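Local coordinates for protein GH127 beta-L-arabinofuranoside (Geobacillus stearothermophilus, PDB 4QK0) that probably hydrolyses terminal beta-L-arabinofuranosyl residues of arabinose-containing sugars as a family 127 glycoside hydrolase, at residues M532-I537 / V550-G555; E582-P587 / V595-A600; I537-Q542 / V642-E647. All blocks are in the same frame, centred on the assembly; numbering follows the deposited sequence.

Contact 1: M532-I537 / V550-G555; sequences MPVERI and VALQRG
Glu535 and Gln553 face each other as an antiparallel hydrogen-bonded pair, Glu535 N reaching Gln553 O at 2.8 Å, and Ile537 and Ala551 repeat the pairing two residues on, with Ile537 N 2.7 Å from Ala551 O. Past the last of these bonds, on the Met532 side, two waters span the segments: one molecule donates to Met532 O and accepts from Arg554 NE, another joins Pro533 O to Gly555 N. The Arg554 chain is extended, and the side chain of Met532, a selenomethionine, crosses it at about a right angle, with CB over one guanidinium face and SE 3.8 Å from NH1, which hydrogen-bonds to Trp465 O. On the face that carries Glu535 and Ile537, CG1 of Ile537 packs at 3.7 Å against CB of Gln553. The Gln553 chain, extended with chi1 -174°, carries its amide on to Gly555, where NE2 donates to Gly555 O at 3.0 Å, in the amide plane. On the other face CB of Arg536 lies 3.6 Å from CG2 of Val550. Strands 534-539 and 549-554 thus form a beta hairpin; its Val534, Arg536 and Leu552 side rests on Leu581 of strand 574-586, while strands 557-562 and 641-647 continue the sheet beyond 549-554.

Contact 2: E582-P587 / V595-A600; sequences EAHFEP and VITGIA
His584 lies across Val595 on one face of a two-stranded antiparallel ladder, and its side chain is the one to follow outward. From CB, the chi1 of 67° puts CG between the backbone N and the carbonyl carbon, and with chi2 at -85° the imidazole turns a face to the neighbouring strand. CG2 of Val595 comes up under that face as a CH-pi contact, 3.8 Å from the ring centroid and offset toward the rim. The methyl therefore sits nearest the far part of the ring: CE1 is 3.5 Å from Val595 CG2, NE2 is almost as close and ND1 somewhat farther. CE1 also has CG2 of Thr597 beside it, this time at the ring edge, at 4.2 Å. At the tip, NE2 donates to Glu586 OE2 at 2.8 Å, with the carboxylate oxygen in the ring plane although the hydrogen meets it from above the carboxylate plane. This His-carboxylate bond fixes the rotation of the imidazole, and a negative charge so close would probably raise its basicity.

The two strands, 574-586 and 593-603, form a beta hairpin of the C-terminal domain. Glu582 with Thr597 and His584 with Val595 are the hydrogen-bonded pairs here, Thr597 N reaching Glu582 O at 2.8 Å and Val595 N reaching His584 O at 2.9 Å. Between them Ala583 and Ile596 make the non-hydrogen-bonded pair, their side chains on the opposite face from His584; here the backbones close to 4.4 Å between Ala583 CA and Ile596 CA. Back on the histidine side, Glu586 bends at chi2, its CG resting 3.9 Å from Val595 CG1. Arg626 of strand 620-629, the next strand beyond 593-603, packs against both Glu586 and Thr597.

Contact 3: I537-Q542 / V642-E647; sequences IKAHPQ and VVWVNE
Ile537 and Trp644 face each other across backbones too far apart to pair, 9.0 Å between Ile537 CA and Trp644 CA, and side chains span the gap. The indole of Trp644 brings its six-membered ring up to strand 534-539: CZ3 lies 3.3 Å from Ile537 O, approaching obliquely, and CH2 lies 3.8 Å from CB of Ala539. The carbonyl carbon of Lys538 sits at the ring edge, so the tryptophan nestles against backbone as much as against side chains. Strand 549-554 runs between 534-539 and 641-647 in the mixed sheet of the C-terminal domain, and the contact reaches past that middle strand. The CB of Lys538 is directed away from 642-647, but bends at chi2 and chi3 bring NZ round to Glu647 OE1 in a long salt bridge, 3.3 Å, on the syn side and 35° out of the carboxylate plane. NZ also donates to Lys549 O. A methionine in place of Lys538 would probably leave Glu647 without this positive partner and Lys549 O without this donor. Lys538 and Ala539 pair with a strand of the second subunit, and the ring of His540, stacked on Phe323 of its own chain, also meets Trp608 of that neighbouring subunit.

All three contacts belong to one mixed sheet within the family 127 C-terminal domain, and they illustrate how a sheet is tied together by ladders and by side chains that reach past a strand. Contacts 1 and 2 are two hairpins in series along the chain, contact 1 closing before contact 2 opens, centres 12 Å apart, touching where Val534 and Leu552 pack on Ile596. Contact 3, its centre 11 Å from that of contact 1, shares Ile537 and strand 534-539 with it, and joins that strand to the chain's end, so contact 2 lies nested inside the loop it closes. Contacts 2 and 3, centres 20 Å apart, do not touch. Contacts 1 and 3 both touch the second subunit, and at contact 3 the sheet runs on across the interface.

Contact 1: M532-I537 / V550-G555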
HETATM    1  N   MSE A 532      -5.904  31.904 -18.624  1.00 34.23           N
HETATM    2  CA  MSE A 532      -5.948  30.920 -17.511  1.00 33.76           C
HETATM    3  C   MSE A 532      -7.377  30.387 -17.301  1.00 30.96           C
HETATM    4  O   MSE A 532      -7.991  30.650 -16.273  1.00 30.17           O
HETATM    5  CB  MSE A 532      -5.469  31.563 -16.184  1.00 30.09           C
HETATM    6  CG  MSE A 532      -3.991  31.777 -16.160  1.00 29.66           C
HETATM    7 SE   MSE A 532      -3.467  32.181 -14.350  1.00 31.46          SE
HETATM    8  CE  MSE A 532      -1.553  32.313 -14.648  1.00 33.04           C
ATOM      9  N   PRO A 533      -7.916  29.634 -18.267  1.00 27.67           N
ATOM     10  CA  PRO A 533      -9.156  28.939 -18.004  1.00 27.48           C
ATOM     11  C   PRO A 533      -8.991  27.805 -17.007  1.00 27.59           C
ATOM     12  O   PRO A 533      -7.858  27.334 -16.773  1.00 32.48           O
ATOM     13  CB  PRO A 533      -9.490  28.303 -19.360  1.00 26.78           C
ATOM     14  CG  PRO A 533      -8.172  28.068 -20.004  1.00 26.58           C
ATOM     15  CD  PRO A 533      -7.337  29.262 -19.569  1.00 28.11           C
ATOM     16  N   VAL A 534     -10.085  27.357 -16.396  1.00 27.97           N
ATOM     17  CA  VAL A 534     -10.010  26.162 -15.520  1.00 27.93           C
ATOM     18  C   VAL A 534      -9.886  24.965 -16.434  1.00 24.91           C
ATOM     19  O   VAL A 534     -10.708  24.795 -17.260  1.00 24.51           O
ATOM     20  CB  VAL A 534     -11.254  25.981 -14.635  1.00 32.06           C
ATOM     21  CG1 VAL A 534     -11.195  24.647 -13.856  1.00 31.08           C
ATOM     22  CG2 VAL A 534     -11.347  27.121 -13.639  1.00 32.83           C
ATOM     23  N   GLU A 535      -8.872  24.152 -16.260  1.00 24.78           N
ATOM     24  CA  GLU A 535      -8.718  23.000 -17.067  1.00 27.52           C
ATOM     25  C   GLU A 535      -8.975  21.698 -16.268  1.00 27.34           C
ATOM     26  O   GLU A 535      -8.608  21.582 -15.113  1.00 24.91           O
ATOM     27  CB  GLU A 535      -7.284  22.912 -17.581  1.00 32.01           C
ATOM     28  CG  GLU A 535      -6.804  24.075 -18.431  1.00 36.58           C
ATOM     29  CD  GLU A 535      -7.235  24.019 -19.907  1.00 39.69           C
ATOM     30  OE1 GLU A 535      -8.191  23.267 -20.272  1.00 36.39           O
ATOM     31  OE2 GLU A 535      -6.631  24.801 -20.697  1.00 36.81           O
ATOM     32  N   ARG A 536      -9.557  20.720 -16.950  1.00 29.93           N
ATOM     33  CA  ARG A 536      -9.726  19.363 -16.454  1.00 30.95           C
ATOM     34  C   ARG A 536      -8.557  18.547 -16.984  1.00 29.44           C
ATOM     35  O   ARG A 536      -8.472  18.311 -18.182  1.00 31.90           O
ATOM     36  CB  ARG A 536     -11.033  18.767 -16.997  1.00 33.65           C
ATOM     37  CG  ARG A 536     -12.314  19.198 -16.273  1.00 39.47           C
ATOM     38  CD  ARG A 536     -13.520  18.491 -16.935  1.00 42.77           C
ATOM     39  NE  ARG A 536     -14.783  18.609 -16.229  1.00 51.41           N
ATOM     40  CZ  ARG A 536     -15.527  19.721 -16.189  1.00 60.93           C
ATOM     41  NH1 ARG A 536     -15.150  20.843 -16.828  1.00 55.14           N
ATOM     42  NH2 ARG A 536     -16.659  19.728 -15.498  1.00 59.16           N
ATOM     43  N   ILE A 537      -7.650  18.129 -16.123  1.00 24.77           N
ATOM     44  CA  ILE A 537      -6.490  17.402 -16.582  1.00 25.46           C
ATOM     45  C   ILE A 537      -6.734  15.886 -16.495  1.00 27.37           C
ATOM     46  O   ILE A 537      -7.194  15.384 -15.452  1.00 29.53           O
ATOM     47  CB  ILE A 537      -5.275  17.783 -15.730  1.00 26.08           C
ATOM     48  CG1 ILE A 537      -5.056  19.326 -15.732  1.00 25.89           C
ATOM     49  CG2 ILE A 537      -4.035  17.079 -16.236  1.00 27.13           C
ATOM     50  CD1 ILE A 537      -4.859  19.939 -17.111  1.00 25.51           C
ATOM     51  N   VAL A 550     -10.089  12.838 -12.775  1.00 28.38           N
ATOM     52  CA  VAL A 550      -9.747  14.103 -13.395  1.00 26.87           C
ATOM     53  C   VAL A 550      -9.210  15.024 -12.310  1.00 26.65           C
ATOM     54  O   VAL A 550      -9.572  14.880 -11.138  1.00 22.49           O
ATOM     55  CB  VAL A 550     -10.980  14.691 -14.078  1.00 27.60           C
ATOM     56  CG1 VAL A 550     -11.998  15.138 -13.066  1.00 29.15           C
ATOM     57  CG2 VAL A 550     -10.633  15.860 -14.964  1.00 29.29           C
ATOM     58  N   ALA A 551      -8.271  15.897 -12.685  1.00 25.46           N
ATOM     59  CA  ALA A 551      -7.675  16.861 -11.763  1.00 23.46           C
ATOM     60  C   ALA A 551      -7.993  18.206 -12.293  1.00 24.87           C
ATOM     61  O   ALA A 551      -8.041  18.434 -13.507  1.00 24.33           O
ATOM     62  CB  ALA A 551      -6.174  16.677 -11.640  1.00 23.06           C
ATOM     63  N   LEU A 552      -8.177  19.145 -11.389  1.00 24.83           N
ATOM     64  CA  LEU A 552      -8.353  20.530 -11.830  1.00 24.90           C
ATOM     65  C   LEU A 552      -7.052  21.334 -11.750  1.00 23.03           C
ATOM     66  O   LEU A 552      -6.265  21.196 -10.819  1.00 23.89           O
ATOM     67  CB  LEU A 552      -9.393  21.207 -10.967  1.00 26.12           C
ATOM     68  CG  LEU A 552     -10.739  20.513 -11.043  1.00 27.86           C
ATOM     69  CD1 LEU A 552     -11.703  21.193 -10.123  1.00 29.61           C
ATOM     70  CD2 LEU A 552     -11.318  20.494 -12.447  1.00 27.74           C
ATOM     71  N   GLN A 553      -6.820  22.142 -12.779  1.00 23.63           N
ATOM     72  CA  GLN A 553      -5.650  22.989 -12.847  1.00 25.28           C
ATOM     73  C   GLN A 553      -6.018  24.338 -13.480  1.00 25.28           C
ATOM     74  O   GLN A 553      -6.765  24.415 -14.450  1.00 22.84           O
ATOM     75  CB  GLN A 553      -4.536  22.324 -13.649  1.00 26.07           C
ATOM     76  CG  GLN A 553      -3.239  23.116 -13.622  1.00 30.58           C
ATOM     77  CD  GLN A 553      -2.035  22.438 -14.254  1.00 27.95           C
ATOM     78  OE1 GLN A 553      -1.919  21.220 -14.244  1.00 35.49           O
ATOM     79  NE2 GLN A 553      -1.074  23.250 -14.699  1.00 27.79           N
ATOM     80  N   ARG A 554      -5.402  25.388 -12.968  1.00 26.66           N
ATOM     81  CA  ARG A 554      -5.548  26.741 -13.569  1.00 26.72           C
ATOM     82  C   ARG A 554      -4.204  27.463 -13.607  1.00 22.94           C
ATOM     83  O   ARG A 554      -3.562  27.630 -12.566  1.00 22.54           O
ATOM     84  CB  ARG A 554      -6.525  27.529 -12.719  1.00 28.51           C
ATOM     85  CG  ARG A 554      -6.741  28.952 -13.168  1.00 30.95           C
ATOM     86  CD  ARG A 554      -7.829  29.657 -12.358  1.00 31.24           C
ATOM     87  NE  ARG A 554      -8.028  30.983 -12.954  1.00 30.81           N
ATOM     88  CZ  ARG A 554      -7.288  32.058 -12.691  1.00 29.68           C
ATOM     89  NH1 ARG A 554      -6.312  32.037 -11.817  1.00 30.21           N
ATOM     90  NH2 ARG A 554      -7.526  33.168 -13.324  1.00 34.48           N
ATOM     91  N   GLY A 555      -3.763  27.894 -14.788  1.00 23.31           N
ATOM     92  CA  GLY A 555      -2.394  28.423 -14.884  1.00 23.04           C
ATOM     93  C   GLY A 555      -1.479  27.288 -14.487  1.00 23.11           C
ATOM     94  O   GLY A 555      -1.756  26.126 -14.809  1.00 25.47           O
TER
HETATM   95  O   HOH W   1     -10.061  31.481 -14.540  1.00 36.97           O
HETATM   96  O   HOH W   2      -5.182  27.269 -17.360  1.00 22.43           O

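Contact 2: E582-P587 / V595-A600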
ATOM      1  N   GLU A 582     -15.991  27.681 -12.395  1.00 45.12           N
ATOM      2  CA  GLU A 582     -15.724  29.112 -12.319  1.00 45.70           C
ATOM      3  C   GLU A 582     -14.591  29.319 -11.330  1.00 39.92           C
ATOM      4  O   GLU A 582     -14.417  28.530 -10.429  1.00 40.38           O
ATOM      5  CB  GLU A 582     -16.941  29.901 -11.816  1.00 50.26           C
ATOM      6  CG  GLU A 582     -18.250  29.720 -12.591  1.00 64.75           C
ATOM      7  CD  GLU A 582     -18.383  30.630 -13.812  1.00 80.75           C
ATOM      8  OE1 GLU A 582     -19.494  30.732 -14.388  1.00 87.61           O
ATOM      9  OE2 GLU A 582     -17.382  31.251 -14.209  1.00 88.82           O
ATOM     10  N   ALA A 583     -13.828  30.391 -11.509  1.00 37.19           N
ATOM     11  CA  ALA A 583     -12.741  30.736 -10.615  1.00 37.85           C
ATOM     12  C   ALA A 583     -12.905  32.139 -10.163  1.00 33.63           C
ATOM     13  O   ALA A 583     -13.326  32.967 -10.926  1.00 30.72           O
ATOM     14  CB  ALA A 583     -11.406  30.588 -11.322  1.00 39.31           C
ATOM     15  N   HIS A 584     -12.548  32.422  -8.928  1.00 35.34           N
ATOM     16  CA  HIS A 584     -12.505  33.823  -8.497  1.00 37.84           C
ATOM     17  C   HIS A 584     -11.567  33.950  -7.329  1.00 36.56           C
ATOM     18  O   HIS A 584     -11.257  32.965  -6.632  1.00 39.43           O
ATOM     19  CB  HIS A 584     -13.906  34.345  -8.100  1.00 38.11           C
ATOM     20  CG  HIS A 584     -14.457  33.696  -6.871  1.00 35.11           C
ATOM     21  ND1 HIS A 584     -15.135  32.499  -6.909  1.00 38.88           N
ATOM     22  CD2 HIS A 584     -14.383  34.038  -5.564  1.00 35.98           C
ATOM     23  CE1 HIS A 584     -15.457  32.125  -5.682  1.00 33.98           C
ATOM     24  NE2 HIS A 584     -15.015  33.044  -4.846  1.00 36.44           N
ATOM     25  N   PHE A 585     -11.146  35.184  -7.081  1.00 39.91           N
ATOM     26  CA  PHE A 585     -10.151  35.468  -6.059  1.00 36.79           C
ATOM     27  C   PHE A 585     -10.814  35.615  -4.706  1.00 37.23           C
ATOM     28  O   PHE A 585     -11.830  36.268  -4.598  1.00 41.75           O
ATOM     29  CB  PHE A 585      -9.348  36.725  -6.463  1.00 37.44           C
ATOM     30  CG  PHE A 585      -8.152  36.973  -5.610  1.00 37.68           C
ATOM     31  CD1 PHE A 585      -7.105  36.092  -5.626  1.00 36.31           C
ATOM     32  CD2 PHE A 585      -8.082  38.078  -4.773  1.00 39.06           C
ATOM     33  CE1 PHE A 585      -6.001  36.277  -4.809  1.00 38.35           C
ATOM     34  CE2 PHE A 585      -6.977  38.275  -3.953  1.00 38.14           C
ATOM     35  CZ  PHE A 585      -5.932  37.375  -3.985  1.00 39.90           C
ATOM     36  N   GLU A 586     -10.225  35.007  -3.673  1.00 38.58           N
ATOM     37  CA  GLU A 586     -10.656  35.162  -2.290  1.00 37.18           C
ATOM     38  C   GLU A 586      -9.533  35.802  -1.479  1.00 37.45           C
ATOM     39  O   GLU A 586      -8.617  35.109  -1.023  1.00 38.79           O
ATOM     40  CB  GLU A 586     -10.986  33.823  -1.658  1.00 39.31           C
ATOM     41  CG  GLU A 586     -12.238  33.152  -2.199  1.00 41.48           C
ATOM     42  CD  GLU A 586     -13.530  33.727  -1.623  1.00 44.47           C
ATOM     43  OE1 GLU A 586     -13.481  34.636  -0.729  1.00 38.51           O
ATOM     44  OE2 GLU A 586     -14.591  33.305  -2.121  1.00 47.17           O
ATOM     45  N   PRO A 587      -9.594  37.132  -1.286  1.00 40.78           N
ATOM     46  CA  PRO A 587      -8.444  37.790  -0.672  1.00 39.58           C
ATOM     47  C   PRO A 587      -8.136  37.305   0.719  1.00 37.87           C
ATOM     48  O   PRO A 587      -6.992  37.321   1.088  1.00 34.40           O
ATOM     49  CB  PRO A 587      -8.819  39.285  -0.649  1.00 42.66           C
ATOM     50  CG  PRO A 587     -10.169  39.409  -1.256  1.00 42.44           C
ATOM     51  CD  PRO A 587     -10.730  38.039  -1.509  1.00 44.18           C
ATOM     52  N   VAL A 595      -9.962  30.480  -5.992  1.00 27.20           N
ATOM     53  CA  VAL A 595     -10.630  29.200  -5.717  1.00 28.07           C
ATOM     54  C   VAL A 595     -11.411  28.829  -6.935  1.00 27.97           C
ATOM     55  O   VAL A 595     -11.746  29.685  -7.745  1.00 30.32           O
ATOM     56  CB  VAL A 595     -11.572  29.263  -4.505  1.00 28.42           C
ATOM     57  CG1 VAL A 595     -10.830  29.728  -3.291  1.00 28.28           C
ATOM     58  CG2 VAL A 595     -12.737  30.197  -4.779  1.00 31.01           C
ATOM     59  N   ILE A 596     -11.716  27.535  -7.072  1.00 30.28           N
ATOM     60  CA  ILE A 596     -12.528  27.047  -8.201  1.00 30.20           C
ATOM     61  C   ILE A 596     -13.801  26.422  -7.662  1.00 30.93           C
ATOM     62  O   ILE A 596     -13.759  25.685  -6.678  1.00 36.04           O
ATOM     63  CB  ILE A 596     -11.746  26.013  -9.013  1.00 30.18           C
ATOM     64  CG1 ILE A 596     -10.595  26.710  -9.724  1.00 29.68           C
ATOM     65  CG2 ILE A 596     -12.651  25.282  -9.994  1.00 28.90           C
ATOM     66  CD1 ILE A 596      -9.653  25.764 -10.375  1.00 29.31           C
ATOM     67  N   THR A 597     -14.942  26.747  -8.274  1.00 31.59           N
ATOM     68  CA  THR A 597     -16.216  26.274  -7.768  1.00 36.96           C
ATOM     69  C   THR A 597     -17.011  25.693  -8.884  1.00 34.71           C
ATOM     70  O   THR A 597     -16.830  26.046 -10.034  1.00 39.55           O
ATOM     71  CB  THR A 597     -17.047  27.378  -7.021  1.00 36.99           C
ATOM     72  OG1 THR A 597     -17.420  28.403  -7.934  1.00 43.67           O
ATOM     73  CG2 THR A 597     -16.266  28.021  -5.870  1.00 36.76           C
ATOM     74  N   GLY A 598     -17.943  24.832  -8.509  1.00 37.38           N
ATOM     75  CA  GLY A 598     -18.871  24.215  -9.461  1.00 36.87           C
ATOM     76  C   GLY A 598     -19.823  23.287  -8.751  1.00 36.61           C
ATOM     77  O   GLY A 598     -19.985  23.338  -7.514  1.00 37.56           O
ATOM     78  N   ILE A 599     -20.458  22.435  -9.529  1.00 40.44           N
ATOM     79  CA  ILE A 599     -21.497  21.528  -9.019  1.00 46.44           C
ATOM     80  C   ILE A 599     -21.021  20.127  -9.291  1.00 41.83           C
ATOM     81  O   ILE A 599     -20.856  19.778 -10.420  1.00 43.35           O
ATOM     82  CB  ILE A 599     -22.884  21.741  -9.727  1.00 51.94           C
ATOM     83  CG1 ILE A 599     -23.411  23.174  -9.530  1.00 51.00           C
ATOM     84  CG2 ILE A 599     -23.972  20.769  -9.210  1.00 56.70           C
ATOM     85  CD1 ILE A 599     -23.567  23.596  -8.086  1.00 55.86           C
ATOM     86  N   ALA A 600     -20.868  19.326  -8.260  1.00 32.90           N
ATOM     87  CA  ALA A 600     -20.597  17.911  -8.416  1.00 36.03           C
ATOM     88  C   ALA A 600     -21.788  17.049  -7.937  1.00 32.79           C
ATOM     89  O   ALA A 600     -22.837  17.569  -7.563  1.00 29.63           O
ATOM     90  CB  ALA A 600     -19.351  17.564  -7.623  1.00 36.55           C
TER

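Contact 3: I537-Q542 / V642-E647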
ATOM      1  N   ILE A 537      -7.650  18.129 -16.123  1.00 24.77           N
ATOM      2  CA  ILE A 537      -6.490  17.402 -16.582  1.00 25.46           C
ATOM      3  C   ILE A 537      -6.734  15.886 -16.495  1.00 27.37           C
ATOM      4  O   ILE A 537      -7.194  15.384 -15.452  1.00 29.53           O
ATOM      5  CB  ILE A 537      -5.275  17.783 -15.730  1.00 26.08           C
ATOM      6  CG1 ILE A 537      -5.056  19.326 -15.732  1.00 25.89           C
ATOM      7  CG2 ILE A 537      -4.035  17.079 -16.236  1.00 27.13           C
ATOM      8  CD1 ILE A 537      -4.859  19.939 -17.111  1.00 25.51           C
ATOM      9  N   LYS A 538      -6.383  15.173 -17.556  1.00 23.14           N
ATOM     10  CA  LYS A 538      -6.421  13.736 -17.597  1.00 28.18           C
ATOM     11  C   LYS A 538      -5.038  13.118 -17.641  1.00 26.61           C
ATOM     12  O   LYS A 538      -4.139  13.653 -18.280  1.00 30.16           O
ATOM     13  CB  LYS A 538      -7.172  13.277 -18.835  1.00 30.56           C
ATOM     14  CG  LYS A 538      -8.628  13.683 -18.866  1.00 33.89           C
ATOM     15  CD  LYS A 538      -9.519  13.008 -17.821  1.00 38.12           C
ATOM     16  CE  LYS A 538      -9.428  11.467 -17.897  1.00 46.05           C
ATOM     17  NZ  LYS A 538     -10.235  10.728 -16.901  1.00 45.24           N
ATOM     18  N   ALA A 539      -4.861  12.003 -16.947  1.00 25.63           N
ATOM     19  CA  ALA A 539      -3.600  11.298 -16.990  1.00 24.99           C
ATOM     20  C   ALA A 539      -3.608  10.256 -18.077  1.00 25.01           C
ATOM     21  O   ALA A 539      -4.659   9.736 -18.462  1.00 25.12           O
ATOM     22  CB  ALA A 539      -3.281  10.643 -15.698  1.00 25.88           C
ATOM     23  N   HIS A 540      -2.433   9.983 -18.624  1.00 25.08           N
ATOM     24  CA  HIS A 540      -2.279   8.984 -19.670  1.00 25.40           C
ATOM     25  C   HIS A 540      -3.016   7.709 -19.178  1.00 26.09           C
ATOM     26  O   HIS A 540      -2.972   7.383 -17.967  1.00 24.92           O
ATOM     27  CB  HIS A 540      -0.797   8.702 -19.810  1.00 26.97           C
ATOM     28  CG  HIS A 540      -0.449   7.864 -20.964  1.00 29.74           C
ATOM     29  ND1 HIS A 540      -0.770   6.536 -21.027  1.00 30.42           N
ATOM     30  CD2 HIS A 540       0.258   8.140 -22.084  1.00 35.90           C
ATOM     31  CE1 HIS A 540      -0.293   6.019 -22.145  1.00 33.76           C
ATOM     32  NE2 HIS A 540       0.351   6.971 -22.797  1.00 35.69           N
ATOM     33  N   PRO A 541      -3.669   6.974 -20.088  1.00 23.22           N
ATOM     34  CA  PRO A 541      -4.475   5.812 -19.665  1.00 24.05           C
ATOM     35  C   PRO A 541      -3.698   4.713 -19.022  1.00 21.71           C
ATOM     36  O   PRO A 541      -4.274   3.916 -18.365  1.00 23.95           O
ATOM     37  CB  PRO A 541      -5.116   5.339 -20.956  1.00 22.66           C
ATOM     38  CG  PRO A 541      -5.206   6.566 -21.772  1.00 23.57           C
ATOM     39  CD  PRO A 541      -3.967   7.363 -21.467  1.00 24.79           C
ATOM     40  N   GLN A 542      -2.399   4.671 -19.201  1.00 23.72           N
ATOM     41  CA  GLN A 542      -1.531   3.689 -18.535  1.00 25.49           C
ATOM     42  C   GLN A 542      -1.327   3.997 -17.059  1.00 23.04           C
ATOM     43  O   GLN A 542      -0.920   3.117 -16.320  1.00 22.97           O
ATOM     44  CB  GLN A 542      -0.168   3.646 -19.174  1.00 31.50           C
ATOM     45  CG  GLN A 542      -0.159   3.132 -20.592  1.00 33.77           C
ATOM     46  CD  GLN A 542      -0.088   1.658 -20.625  1.00 36.54           C
ATOM     47  OE1 GLN A 542       0.793   1.066 -20.012  1.00 46.15           O
ATOM     48  NE2 GLN A 542      -1.028   1.046 -21.288  1.00 40.21           N
ATOM     49  N   VAL A 642      -8.269  15.326  -1.791  1.00 23.94           N
ATOM     50  CA  VAL A 642      -7.947  14.657  -3.023  1.00 23.13           C
ATOM     51  C   VAL A 642      -7.626  15.633  -4.097  1.00 22.56           C
ATOM     52  O   VAL A 642      -8.199  16.687  -4.139  1.00 21.09           O
ATOM     53  CB  VAL A 642      -9.072  13.750  -3.590  1.00 24.69           C
ATOM     54  CG1 VAL A 642      -9.294  12.562  -2.690  1.00 30.06           C
ATOM     55  CG2 VAL A 642     -10.378  14.484  -3.736  1.00 24.39           C
ATOM     56  N   VAL A 643      -6.744  15.201  -5.008  1.00 21.92           N
ATOM     57  CA  VAL A 643      -6.436  15.918  -6.238  1.00 21.13           C
ATOM     58  C   VAL A 643      -7.189  15.279  -7.385  1.00 20.54           C
ATOM     59  O   VAL A 643      -7.888  15.961  -8.136  1.00 18.05           O
ATOM     60  CB  VAL A 643      -4.921  15.879  -6.568  1.00 22.38           C
ATOM     61  CG1 VAL A 643      -4.613  16.397  -7.982  1.00 21.80           C
ATOM     62  CG2 VAL A 643      -4.157  16.700  -5.560  1.00 24.87           C
ATOM     63  N   TRP A 644      -7.048  13.962  -7.524  1.00 20.81           N
ATOM     64  CA  TRP A 644      -7.680  13.304  -8.610  1.00 22.50           C
ATOM     65  C   TRP A 644      -9.099  12.939  -8.189  1.00 24.44           C
ATOM     66  O   TRP A 644      -9.308  12.059  -7.356  1.00 28.59           O
ATOM     67  CB  TRP A 644      -6.866  12.085  -9.030  1.00 21.53           C
ATOM     68  CG  TRP A 644      -5.631  12.483  -9.693  1.00 22.23           C
ATOM     69  CD1 TRP A 644      -4.391  12.612  -9.132  1.00 21.42           C
ATOM     70  CD2 TRP A 644      -5.485  12.796 -11.070  1.00 21.89           C
ATOM     71  NE1 TRP A 644      -3.507  13.028 -10.061  1.00 24.08           N
ATOM     72  CE2 TRP A 644      -4.148  13.120 -11.275  1.00 22.71           C
ATOM     73  CE3 TRP A 644      -6.362  12.822 -12.156  1.00 23.13           C
ATOM     74  CZ2 TRP A 644      -3.649  13.484 -12.522  1.00 23.48           C
ATOM     75  CZ3 TRP A 644      -5.870  13.149 -13.388  1.00 25.19           C
ATOM     76  CH2 TRP A 644      -4.514  13.511 -13.559  1.00 23.90           C
ATOM     77  N   VAL A 645     -10.072  13.560  -8.807  1.00 26.76           N
ATOM     78  CA  VAL A 645     -11.464  13.300  -8.466  1.00 28.16           C
ATOM     79  C   VAL A 645     -12.152  12.420  -9.508  1.00 27.51           C
ATOM     80  O   VAL A 645     -11.866  12.522 -10.703  1.00 23.80           O
ATOM     81  CB  VAL A 645     -12.234  14.597  -8.020  1.00 31.43           C
ATOM     82  CG1 VAL A 645     -11.414  15.853  -8.076  1.00 33.48           C
ATOM     83  CG2 VAL A 645     -13.571  14.797  -8.674  1.00 31.13           C
ATOM     84  N   ASN A 646     -13.004  11.531  -9.038  1.00 26.57           N
ATOM     85  CA  ASN A 646     -13.817  10.718  -9.894  1.00 27.15           C
ATOM     86  C   ASN A 646     -14.678  11.501 -10.837  1.00 28.67           C
ATOM     87  O   ASN A 646     -15.265  12.464 -10.480  1.00 28.82           O
ATOM     88  CB  ASN A 646     -14.694   9.761  -9.108  1.00 27.31           C
ATOM     89  CG  ASN A 646     -13.926   8.693  -8.448  1.00 23.10           C
ATOM     90  OD1 ASN A 646     -13.940   8.598  -7.277  1.00 32.67           O
ATOM     91  ND2 ASN A 646     -13.265   7.898  -9.193  1.00 21.72           N
ATOM     92  N   GLU A 647     -14.729  11.035 -12.054  1.00 29.74           N
ATOM     93  CA  GLU A 647     -15.418  11.702 -13.107  1.00 39.75           C
ATOM     94  C   GLU A 647     -16.784  11.102 -13.380  1.00 40.06           C
ATOM     95  O   GLU A 647     -16.978   9.932 -13.295  1.00 41.11           O
ATOM     96  CB  GLU A 647     -14.518  11.705 -14.344  1.00 20.00           C
ATOM     97  CG  GLU A 647     -15.004  12.437 -15.561  1.00 20.00           C
ATOM     98  CD  GLU A 647     -13.892  13.007 -16.443  1.00 20.00           C
ATOM     99  OE1 GLU A 647     -13.122  12.251 -17.036  1.00 20.00           O
ATOM    100  OE2 GLU A 647     -13.809  14.229 -16.567  1.00 20.00           O
TER